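Side-chain contacts in mandelate racemase/muconate lactonizing enzyme, C-terminal domain protein (Paracoccus denitrificans, PDB 4DWD), which binds magnesium and probably acts as a hydro-lyase of the enolase superfamily: residues A60-G65 and D76-R81; I161-D166 and P175-K180; N309-S314 and F347-A352; R331-P334 and A340-V343. One frame throughout, in Å; residues are numbered along the deposited sequence. Where two conformers were deposited one is given.

How the interactions relate
Interaction 1 lies in the N-terminal domain of the enolase-type fold, where it joins helices 49-63 and 71-81. The other three belong to the C-terminal barrel domain and come later in the chain. Interactions 2 and 3 both reach the barrel sheet, through strands 158-162 and 346-348, yet their centres are about 32 Å apart, on opposite sides of the chain's centre. Interaction 4 falls in the sequence between the two segments of interaction 3, and the two touch, Phe-347 packing on Ala-340, Glu-341 and Pro-342; their centres are about 14 Å apart. The centres of interactions 1 and 2 are about 42 Å apart: interaction 1 lies in one domain, interactions 2 to 4 in the other, with 3 and 4 adjoining.

Interaction 1. Residues A60-G65 and D76-R81; sequences APFLEG and DRMMHR
A Met-aromatic contact joins two consecutive helices of the N-terminal domain, with Phe-62 from the last turn of helix 49-63 meeting Met-78, modelled as selenomethionine, on helix 71-81. The selenium SE of Met-78 lies 4.2 Å from the centroid of the Phe-62 ring and 39° off its normal, an oblique approach in which SE comes within 3.5 Å of Phe-62 CD2. The CG of Met-78 follows at 3.6 Å from the same CD2, the two side chains running past each other in opposite senses. With CG anti to the backbone N (chi1 172°), Phe-62 carries its ring to the facing helix, where three residues receive it. At its far end, Phe-62 CZ touches Arg-77 CD at 3.7 Å and lies near the plane of the Arg-77 guanidinium, at its edge. The Arg-81 guanidinium presents a face instead of an edge: Phe-62 CD1 sits over it, 3.8 Å from Arg-81 NH2. Arg-81 is exposed, whereas Arg-77, crossing the end of the ring, also packs on Thr-168 of the second subunit and Trp-122 of the third. Deeper in, Met-78 also packs on Leu-95 of helix 90-110, and Phe-62 on Leu-74. Elsewhere on helix 71-81, Asp-76 O accepts from both N and ND1 of His-80, whose NE2 bonds Tyr-229 OH of the second subunit. No hydrogen bond crosses between the segments; the contact is mainly van der Waals, with a flexible methionine chain, an apolar methylene of Arg-77 and the flat face of the Arg-81 guanidinium gathered round one ring.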
# COMPACT_ATOMS: atom_id res chain seq x y z
N ALA B 60 -31.88 7.51 31.64
CA ALA B 60 -32.32 7.70 33.03
C ALA B 60 -33.04 6.48 33.64
O ALA B 60 -32.67 6.06 34.73
CB ALA B 60 -33.16 8.96 33.15
N PRO B 61 -34.05 5.91 32.94
CA PRO B 61 -34.75 4.78 33.56
C PRO B 61 -33.83 3.59 33.83
O PRO B 61 -34.07 2.83 34.75
CB PRO B 61 -35.82 4.39 32.53
CG PRO B 61 -35.98 5.57 31.65
CD PRO B 61 -34.67 6.30 31.65
N PHE B 62 -32.77 3.46 33.03
CA PHE B 62 -31.83 2.36 33.21
C PHE B 62 -30.85 2.61 34.35
O PHE B 62 -30.51 1.69 35.09
CB PHE B 62 -31.07 2.10 31.90
CG PHE B 62 -29.94 1.12 32.04
CD1 PHE B 62 -30.20 -0.25 32.10
CD2 PHE B 62 -28.62 1.57 32.14
CE1 PHE B 62 -29.16 -1.15 32.24
CE2 PHE B 62 -27.58 0.67 32.27
CZ PHE B 62 -27.85 -0.70 32.33
N LEU B 63 -30.38 3.84 34.49
CA LEU B 63 -29.41 4.17 35.54
C LEU B 63 -29.99 4.23 36.95
O LEU B 63 -29.30 3.95 37.91
CB LEU B 63 -28.75 5.51 35.26
CG LEU B 63 -27.87 5.60 34.01
CD1 LEU B 63 -27.31 7.02 33.93
CD2 LEU B 63 -26.74 4.58 34.09
N GLU B 64 -31.26 4.63 37.05
CA GLU B 64 -31.88 4.80 38.37
C GLU B 64 -31.94 3.43 39.06
O GLU B 64 -32.40 2.46 38.47
CB GLU B 64 -33.22 5.54 38.25
CG GLU B 64 -33.02 7.03 37.93
CD GLU B 64 -34.28 7.77 37.49
OE1 GLU B 64 -35.34 7.13 37.35
OE2 GLU B 64 -34.20 9.00 37.30
N GLY B 65 -31.41 3.36 40.28
CA GLY B 65 -31.33 2.12 41.06
C GLY B 65 -30.01 1.37 40.93
O GLY B 65 -29.78 0.37 41.62
N ASP B 76 -21.46 1.59 28.90
CA ASP B 76 -21.14 0.80 27.71
C ASP B 76 -22.32 -0.11 27.34
O ASP B 76 -22.57 -0.33 26.15
CB ASP B 76 -19.84 -0.00 27.88
CG ASP B 76 -18.61 0.89 27.94
OD1 ASP B 76 -18.74 2.13 27.79
OD2 ASP B 76 -17.51 0.34 28.15
N ARG B 77 -23.04 -0.62 28.34
CA ARG B 77 -24.30 -1.31 28.04
C ARG B 77 -25.27 -0.36 27.33
O ARG B 77 -25.88 -0.73 26.33
CB ARG B 77 -24.96 -1.92 29.28
CG ARG B 77 -26.09 -2.87 28.94
CD ARG B 77 -26.72 -3.51 30.17
NE ARG B 77 -25.73 -4.08 31.09
CZ ARG B 77 -25.15 -5.27 30.96
NH1 ARG B 77 -24.28 -5.68 31.87
NH2 ARG B 77 -25.42 -6.06 29.92
N MSE B 78 -25.38 0.87 27.83
CA MSE B 78 -26.29 1.85 27.22
C MSE B 78 -25.86 2.19 25.81
O MSE B 78 -26.69 2.34 24.92
CB MSE B 78 -26.38 3.16 28.02
CG MSE B 78 -27.28 3.10 29.23
SE MSE B 78 -29.13 2.60 28.79
CE MSE B 78 -29.52 3.47 27.10
N MSE B 79 -24.56 2.31 25.58
CA MSE B 79 -24.09 2.59 24.21
C MSE B 79 -24.59 1.52 23.31
O MSE B 79 -25.03 1.81 22.20
CB MSE B 79 -22.54 2.74 24.03
CG MSE B 79 -21.75 1.80 23.01
SE MSE B 79 -22.34 1.92 21.11
CE MSE B 79 -22.39 0.03 20.59
N HIS B 80 -24.55 0.28 23.74
CA HIS B 80 -25.02 -0.77 22.85
C HIS B 80 -26.52 -0.79 22.67
O HIS B 80 -27.00 -1.09 21.58
CB HIS B 80 -24.35 -2.10 23.20
CG HIS B 80 -22.88 -2.13 22.80
ND1 HIS B 80 -21.92 -1.49 23.50
CD2 HIS B 80 -22.24 -2.66 21.67
CE1 HIS B 80 -20.73 -1.62 22.88
NE2 HIS B 80 -20.92 -2.33 21.76
N ARG B 81 -27.27 -0.42 23.70
CA ARG B 81 -28.73 -0.24 23.57
C ARG B 81 -29.07 0.89 22.60
O ARG B 81 -30.08 0.84 21.88
CB ARG B 81 -29.38 0.06 24.92
CG ARG B 81 -29.19 -1.03 25.96
CD ARG B 81 -30.46 -1.37 26.72
NE ARG B 81 -31.22 -0.22 27.18
CZ ARG B 81 -32.02 -0.23 28.25
NH1 ARG B 81 -32.68 0.87 28.59
NH2 ARG B 81 -32.14 -1.33 28.99

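Interaction 2. Residues I161-D166 and P175-K180; sequences IRWDGD and PGDIAK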
# COMPACT_ATOMS: atom_id res chain seq x y z
N ILE B 161 -7.67 31.54 15.75
CA ILE B 161 -8.73 32.27 15.05
C ILE B 161 -9.58 31.29 14.24
O ILE B 161 -9.06 30.52 13.42
CB ILE B 161 -8.19 33.44 14.19
CG1 ILE B 161 -7.00 32.99 13.30
CG2 ILE B 161 -7.76 34.57 15.11
CD1 ILE B 161 -6.49 34.07 12.34
N ARG B 162 -10.88 31.30 14.50
CA ARG B 162 -11.81 30.34 13.87
C ARG B 162 -12.75 31.07 12.94
O ARG B 162 -13.11 32.23 13.19
CB ARG B 162 -12.63 29.59 14.92
CG ARG B 162 -11.90 29.23 16.20
CD ARG B 162 -12.65 28.18 17.02
NE ARG B 162 -14.05 28.55 17.18
CZ ARG B 162 -14.52 29.36 18.13
NH1 ARG B 162 -13.71 29.87 19.06
NH2 ARG B 162 -15.81 29.66 18.15
N TRP B 163 -13.18 30.39 11.88
CA TRP B 163 -13.97 31.03 10.85
C TRP B 163 -15.44 30.99 11.07
O TRP B 163 -16.12 32.02 10.91
CB TRP B 163 -13.56 30.52 9.46
CG TRP B 163 -12.75 31.58 8.78
CD1 TRP B 163 -13.06 32.25 7.61
CD2 TRP B 163 -11.52 32.20 9.28
NE1 TRP B 163 -12.12 33.20 7.33
CE2 TRP B 163 -11.17 33.23 8.30
CE3 TRP B 163 -10.70 32.01 10.39
CZ2 TRP B 163 -10.03 34.02 8.44
CZ3 TRP B 163 -9.56 32.80 10.52
CH2 TRP B 163 -9.24 33.80 9.58
N ASP B 164 -15.94 29.82 11.43
CA ASP B 164 -17.37 29.61 11.63
C ASP B 164 -18.22 30.15 10.47
O ASP B 164 -19.21 30.86 10.68
CB ASP B 164 -17.81 30.21 12.97
CG ASP B 164 -17.13 29.53 14.13
OD1 ASP B 164 -17.28 28.30 14.23
OD2 ASP B 164 -16.43 30.23 14.89
N GLY B 165 -17.84 29.79 9.25
CA GLY B 165 -18.61 30.15 8.06
C GLY B 165 -19.75 29.17 7.78
O GLY B 165 -20.01 28.25 8.55
N ASP B 166 -20.42 29.36 6.65
CA ASP B 166 -21.56 28.53 6.25
C ASP B 166 -21.05 27.31 5.49
O ASP B 166 -20.45 27.45 4.42
CB ASP B 166 -22.49 29.37 5.38
CG ASP B 166 -23.70 28.60 4.87
OD1 ASP B 166 -23.69 27.35 4.86
OD2 ASP B 166 -24.67 29.26 4.46
N PRO B 175 -8.28 34.62 -0.50
CA PRO B 175 -7.40 35.79 -0.32
C PRO B 175 -7.71 36.59 0.95
O PRO B 175 -6.78 37.00 1.66
CB PRO B 175 -7.68 36.63 -1.58
CG PRO B 175 -8.16 35.65 -2.59
CD PRO B 175 -8.96 34.64 -1.81
N GLY B 176 -8.99 36.79 1.25
CA GLY B 176 -9.39 37.52 2.45
C GLY B 176 -9.01 36.77 3.72
O GLY B 176 -8.61 37.37 4.72
N ASP B 177 -9.12 35.44 3.67
CA ASP B 177 -8.78 34.62 4.83
C ASP B 177 -7.29 34.75 5.14
O ASP B 177 -6.90 34.90 6.30
CB ASP B 177 -9.13 33.15 4.57
CG ASP B 177 -10.62 32.90 4.42
OD1 ASP B 177 -11.44 33.80 4.69
OD2 ASP B 177 -10.95 31.77 4.00
N ILE B 178 -6.48 34.71 4.09
CA ILE B 178 -5.04 34.83 4.24
C ILE B 178 -4.69 36.22 4.76
O ILE B 178 -3.84 36.37 5.65
CB ILE B 178 -4.32 34.51 2.91
CG1 ILE B 178 -4.49 33.02 2.59
CG2 ILE B 178 -2.85 34.88 2.97
CD1 ILE B 178 -4.15 32.62 1.17
N ALA B 179 -5.37 37.25 4.23
CA ALA B 179 -5.16 38.63 4.72
C ALA B 179 -5.45 38.78 6.22
O ALA B 179 -4.73 39.48 6.93
CB ALA B 179 -5.97 39.63 3.89
N LYS B 180 -6.49 38.09 6.70
CA LYS B 180 -6.84 38.12 8.11
C LYS B 180 -5.76 37.40 8.91
O LYS B 180 -5.31 37.88 9.95
CB LYS B 180 -8.21 37.48 8.33
CG LYS B 180 -9.35 38.36 7.83
CD LYS B 180 -10.66 37.59 7.72
CE LYS B 180 -11.77 38.55 7.32
NZ LYS B 180 -13.03 37.82 7.04
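NZ of Lys-180 is gripped by two backbone carbonyls, those of Asn-135 and Arg-138, while the methylenes behind it lie against the indole of Trp-163. Lys-180 is extended beyond CG, and its CD reaches 3.7 Å from CZ2 of Trp-163, meeting the ring obliquely. A long lysine suits this buried place because its greasy stem serves the tryptophan and its ammonium finds carbonyl oxygens beyond it. The other polar link is short but bent: NE1 of Trp-163 gives a weak hydrogen bond to OD1 of Asp-177, 2.8 Å long with an N-H...O angle of 138°. OD1 approaches at the edge of the indole, near its plane, and the carboxylate is turned 73° against the ring. OD2 of Asp-177 is hydrogen-bonded to the hydroxyl of Tyr-202, so this buried acid has partners on both oxygens. A leucine in place of Trp-163 would probably leave Asp-177 OD1 without its indole donor and open a gap beside the Lys-180 chain. The Trp-163 ring also stacks with Phe-196, and its side chain is about 6 Å from that of Asp-197, which binds calcium in a structure of this protein, though none is bound to this chain here. The contact thus ties the residue just past strand 158-162 to helix 174-188 within the beta-alpha-beta unit completed by strand 194-197, with Val-140 and Val-143 of helix 140-154 packed on Lys-180.

Interaction 3. Residues N309-S314 and F347-A352; sequences NIHVLS and FALGDA
Phe-347 in strand 346-348 and Leu-349 just beyond it both point toward helix 304-314, and Leu-349 makes the close contacts, with Ile-310, His-311 and Ser-314. Phe-347 stays at the fringe, its ring edge-to-face with His-306 earlier on the helix. Leu-349 then sends its two methyl groups to different partners. With CG anti to the backbone N (chi1 180°), it reaches straight across, and CD1 sits over one face of the His-311 imidazole, 3.9 Å from the ring centroid and 17° off the normal: a CH-pi contact. The same CD1 meets CD1 of Ile-310 at 3.8 Å, the two side chains passing in opposite directions. Its other methyl, CD2, rests 3.6 Å from CB of Ser-314. Serine fits here because it is small enough to admit that methyl and its OG turns back to donate to the carbonyl O of His-311 at 2.8 Å. With an alanine here the hydroxyl is gone, and the His-311 carbonyl would probably be left without that donor, while CD2 would keep its CB contact but lose the one to OG. Farther along, Asp-351 turns away and touches Tyr-115 of helix 114-117, against which Leu-349 and Ser-314 also pack. Apolar contact, then, joins the segments; His-311 can offer a face to leucine while its NE2 is satisfied by the carbonyl of Leu-355, which probably limits rotation of the ring.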
# COMPACT_ATOMS: atom_id res chain seq x y z
N ASN B 309 -12.79 18.59 31.19
CA ASN B 309 -11.65 18.73 30.29
C ASN B 309 -10.34 18.95 31.04
O ASN B 309 -9.35 18.27 30.76
CB ASN B 309 -11.93 19.87 29.30
CG ASN B 309 -10.98 19.89 28.10
OD1 ASN B 309 -10.70 18.86 27.50
ND2 ASN B 309 -10.50 21.08 27.74
N ILE B 310 -10.32 19.89 31.99
CA ILE B 310 -9.07 20.15 32.72
C ILE B 310 -8.65 19.01 33.68
O ILE B 310 -7.46 18.76 33.85
CB ILE B 310 -8.99 21.55 33.38
CG1 ILE B 310 -10.03 21.69 34.51
CG2 ILE B 310 -9.10 22.65 32.31
CD1 ILE B 310 -9.86 22.96 35.31
N HIS B 311 -9.60 18.29 34.27
CA HIS B 311 -9.19 17.10 35.03
C HIS B 311 -8.47 16.12 34.14
O HIS B 311 -7.41 15.60 34.50
CB HIS B 311 -10.38 16.43 35.72
CG HIS B 311 -10.79 17.10 37.01
ND1 HIS B 311 -10.22 16.78 38.20
CD2 HIS B 311 -11.73 18.10 37.27
CE1 HIS B 311 -10.78 17.54 39.18
NE2 HIS B 311 -11.70 18.34 38.61
N VAL B 312 -9.03 15.84 32.97
CA VAL B 312 -8.37 14.92 32.04
C VAL B 312 -7.03 15.47 31.56
O VAL B 312 -6.04 14.76 31.56
CB VAL B 312 -9.29 14.56 30.85
CG1 VAL B 312 -8.52 13.90 29.70
CG2 VAL B 312 -10.43 13.66 31.31
N LEU B 313 -7.00 16.73 31.16
CA LEU B 313 -5.73 17.29 30.64
C LEU B 313 -4.61 17.40 31.68
O LEU B 313 -3.43 17.36 31.33
CB LEU B 313 -5.96 18.61 29.91
CG LEU B 313 -6.67 18.37 28.56
CD1 LEU B 313 -7.14 19.68 27.95
CD2 LEU B 313 -5.76 17.61 27.59
N SER B 314 -4.98 17.51 32.96
CA SER B 314 -3.97 17.53 34.02
C SER B 314 -3.18 16.22 34.04
O SER B 314 -2.03 16.21 34.51
CB SER B 314 -4.61 17.80 35.39
OG SER B 314 -5.28 16.67 35.91
N PHE B 347 -5.28 28.16 33.89
CA PHE B 347 -6.41 27.68 34.70
C PHE B 347 -5.85 26.98 35.92
O PHE B 347 -5.00 26.09 35.81
CB PHE B 347 -7.25 26.68 33.90
CG PHE B 347 -7.91 27.29 32.69
CD1 PHE B 347 -8.87 28.28 32.85
CD2 PHE B 347 -7.60 26.85 31.41
CE1 PHE B 347 -9.49 28.86 31.74
CE2 PHE B 347 -8.22 27.40 30.30
CZ PHE B 347 -9.17 28.41 30.46
N ALA B 348 -6.31 27.40 37.10
CA ALA B 348 -5.90 26.77 38.35
C ALA B 348 -6.87 25.66 38.73
O ALA B 348 -8.03 25.93 39.05
CB ALA B 348 -5.80 27.81 39.47
N LEU B 349 -6.38 24.42 38.68
CA LEU B 349 -7.19 23.27 39.06
C LEU B 349 -7.06 23.01 40.57
O LEU B 349 -5.97 22.74 41.06
CB LEU B 349 -6.73 22.04 38.26
CG LEU B 349 -7.42 20.69 38.49
CD1 LEU B 349 -8.93 20.80 38.32
CD2 LEU B 349 -6.85 19.70 37.50
N GLY B 350 -8.18 23.11 41.27
CA GLY B 350 -8.22 22.93 42.72
C GLY B 350 -8.42 21.48 43.13
O GLY B 350 -8.57 20.60 42.28
N ASP B 351 -8.44 21.23 44.44
CA ASP B 351 -8.48 19.85 44.95
C ASP B 351 -9.82 19.41 45.57
O ASP B 351 -9.87 18.40 46.29
CB ASP B 351 -7.30 19.61 45.92
CG ASP B 351 -7.39 20.44 47.20
OD1 ASP B 351 -8.35 21.21 47.38
OD2 ASP B 351 -6.48 20.30 48.05
N ALA B 352 -10.90 20.13 45.28
CA ALA B 352 -12.23 19.73 45.76
C ALA B 352 -12.63 18.37 45.20
O ALA B 352 -12.26 18.04 44.06
CB ALA B 352 -13.28 20.78 45.39

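Interaction 4. Residues R331-P334 and A340-V343; sequences RGRP and AEPV
NH2 of Arg-333 donates to OE1 of Glu-341 in a salt bridge 3.1 Å long and nearly straight, with an N-H...O angle of 171°. OE1 lies in the guanidinium plane, at its edge, and accepts the N-H through its syn lone pair, the one on the side of the other oxygen. The two flat groups are nevertheless turned strongly against each other, their planes 76° apart, so a single N-H carries the direct link. A water lends a second, indirect connection: it accepts from NE of Arg-333 at 3.0 Å and donates weakly to OE1 of Glu-341 at 3.3 Å. Both chains are stretched, arginine from CG to NE and glutamate beyond CG with chi2 172°, which brings the charged ends together across the gap between backbones; long residues of opposite charge suit such a place. Outward from the charges, Arg-333 packs on Pro-339 and Glu-341 on Trp-329. A cis peptide bond leads from Arg-333 to Pro-334, which leans on helix 361-367, while Arg-331, deeper in the loop, bonds Gln-301, Thr-300 and Arg-328. The whole link belongs to the irregular connection between barrel strands 323-325 and 346-348. Being exposed, the ion pair is probably weakened by solvent, and each partner also touches a crystal neighbour; it is best read as a modest surface cross-link within one loop.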
# COMPACT_ATOMS: atom_id res chain seq x y z
N ARG B 331 -20.48 33.68 30.03
CA ARG B 331 -21.81 33.08 30.21
C ARG B 331 -21.82 31.95 31.24
O ARG B 331 -22.88 31.46 31.60
CB ARG B 331 -22.41 32.61 28.87
CG ARG B 331 -21.86 31.28 28.37
CD ARG B 331 -22.35 30.95 26.97
NE ARG B 331 -21.88 29.65 26.48
CZ ARG B 331 -20.64 29.40 26.04
NH1 ARG B 331 -19.73 30.36 26.05
NH2 ARG B 331 -20.32 28.18 25.61
N GLY B 332 -20.64 31.54 31.70
CA GLY B 332 -20.55 30.59 32.81
C GLY B 332 -21.27 31.09 34.06
O GLY B 332 -21.80 30.30 34.83
N ARG B 333 -21.27 32.41 34.25
CA ARG B 333 -22.03 33.04 35.32
C ARG B 333 -23.40 33.49 34.78
O ARG B 333 -23.51 33.85 33.61
CB ARG B 333 -21.24 34.24 35.86
CG ARG B 333 -19.88 33.88 36.44
CD ARG B 333 -19.14 35.11 36.93
NE ARG B 333 -17.77 34.79 37.35
CZ ARG B 333 -17.43 34.45 38.59
NH1 ARG B 333 -18.34 34.38 39.55
NH2 ARG B 333 -16.16 34.18 38.87
N PRO B 334 -24.45 33.50 35.63
CA PRO B 334 -24.44 33.24 37.07
C PRO B 334 -24.77 31.81 37.48
O PRO B 334 -24.84 31.52 38.69
CB PRO B 334 -25.53 34.18 37.58
CG PRO B 334 -26.54 34.17 36.48
CD PRO B 334 -25.76 33.99 35.19
N ALA B 340 -14.85 28.75 34.12
CA ALA B 340 -13.55 29.03 33.53
C ALA B 340 -13.21 30.52 33.54
O ALA B 340 -13.98 31.35 33.06
CB ALA B 340 -13.50 28.51 32.10
N GLU B 341 -12.04 30.84 34.07
CA GLU B 341 -11.57 32.23 34.16
C GLU B 341 -10.07 32.19 34.36
O GLU B 341 -9.59 31.84 35.45
CB GLU B 341 -12.27 32.96 35.32
CG GLU B 341 -11.89 34.42 35.52
CD GLU B 341 -12.77 35.09 36.55
OE1 GLU B 341 -13.85 34.53 36.88
OE2 GLU B 341 -12.40 36.17 37.05
N PRO B 342 -9.30 32.53 33.32
CA PRO B 342 -7.85 32.39 33.43
C PRO B 342 -7.24 33.41 34.40
O PRO B 342 -7.77 34.51 34.54
CB PRO B 342 -7.36 32.64 32.01
CG PRO B 342 -8.40 33.51 31.39
CD PRO B 342 -9.71 33.13 32.03
N VAL B 343 -6.16 33.01 35.07
CA VAL B 343 -5.38 33.89 35.93
C VAL B 343 -3.93 33.78 35.46
O VAL B 343 -3.39 32.67 35.40
CB VAL B 343 -5.49 33.46 37.41
CG1 VAL B 343 -4.55 34.27 38.30
CG2 VAL B 343 -6.93 33.59 37.90
O HOH W 1 -16.36 34.29 34.71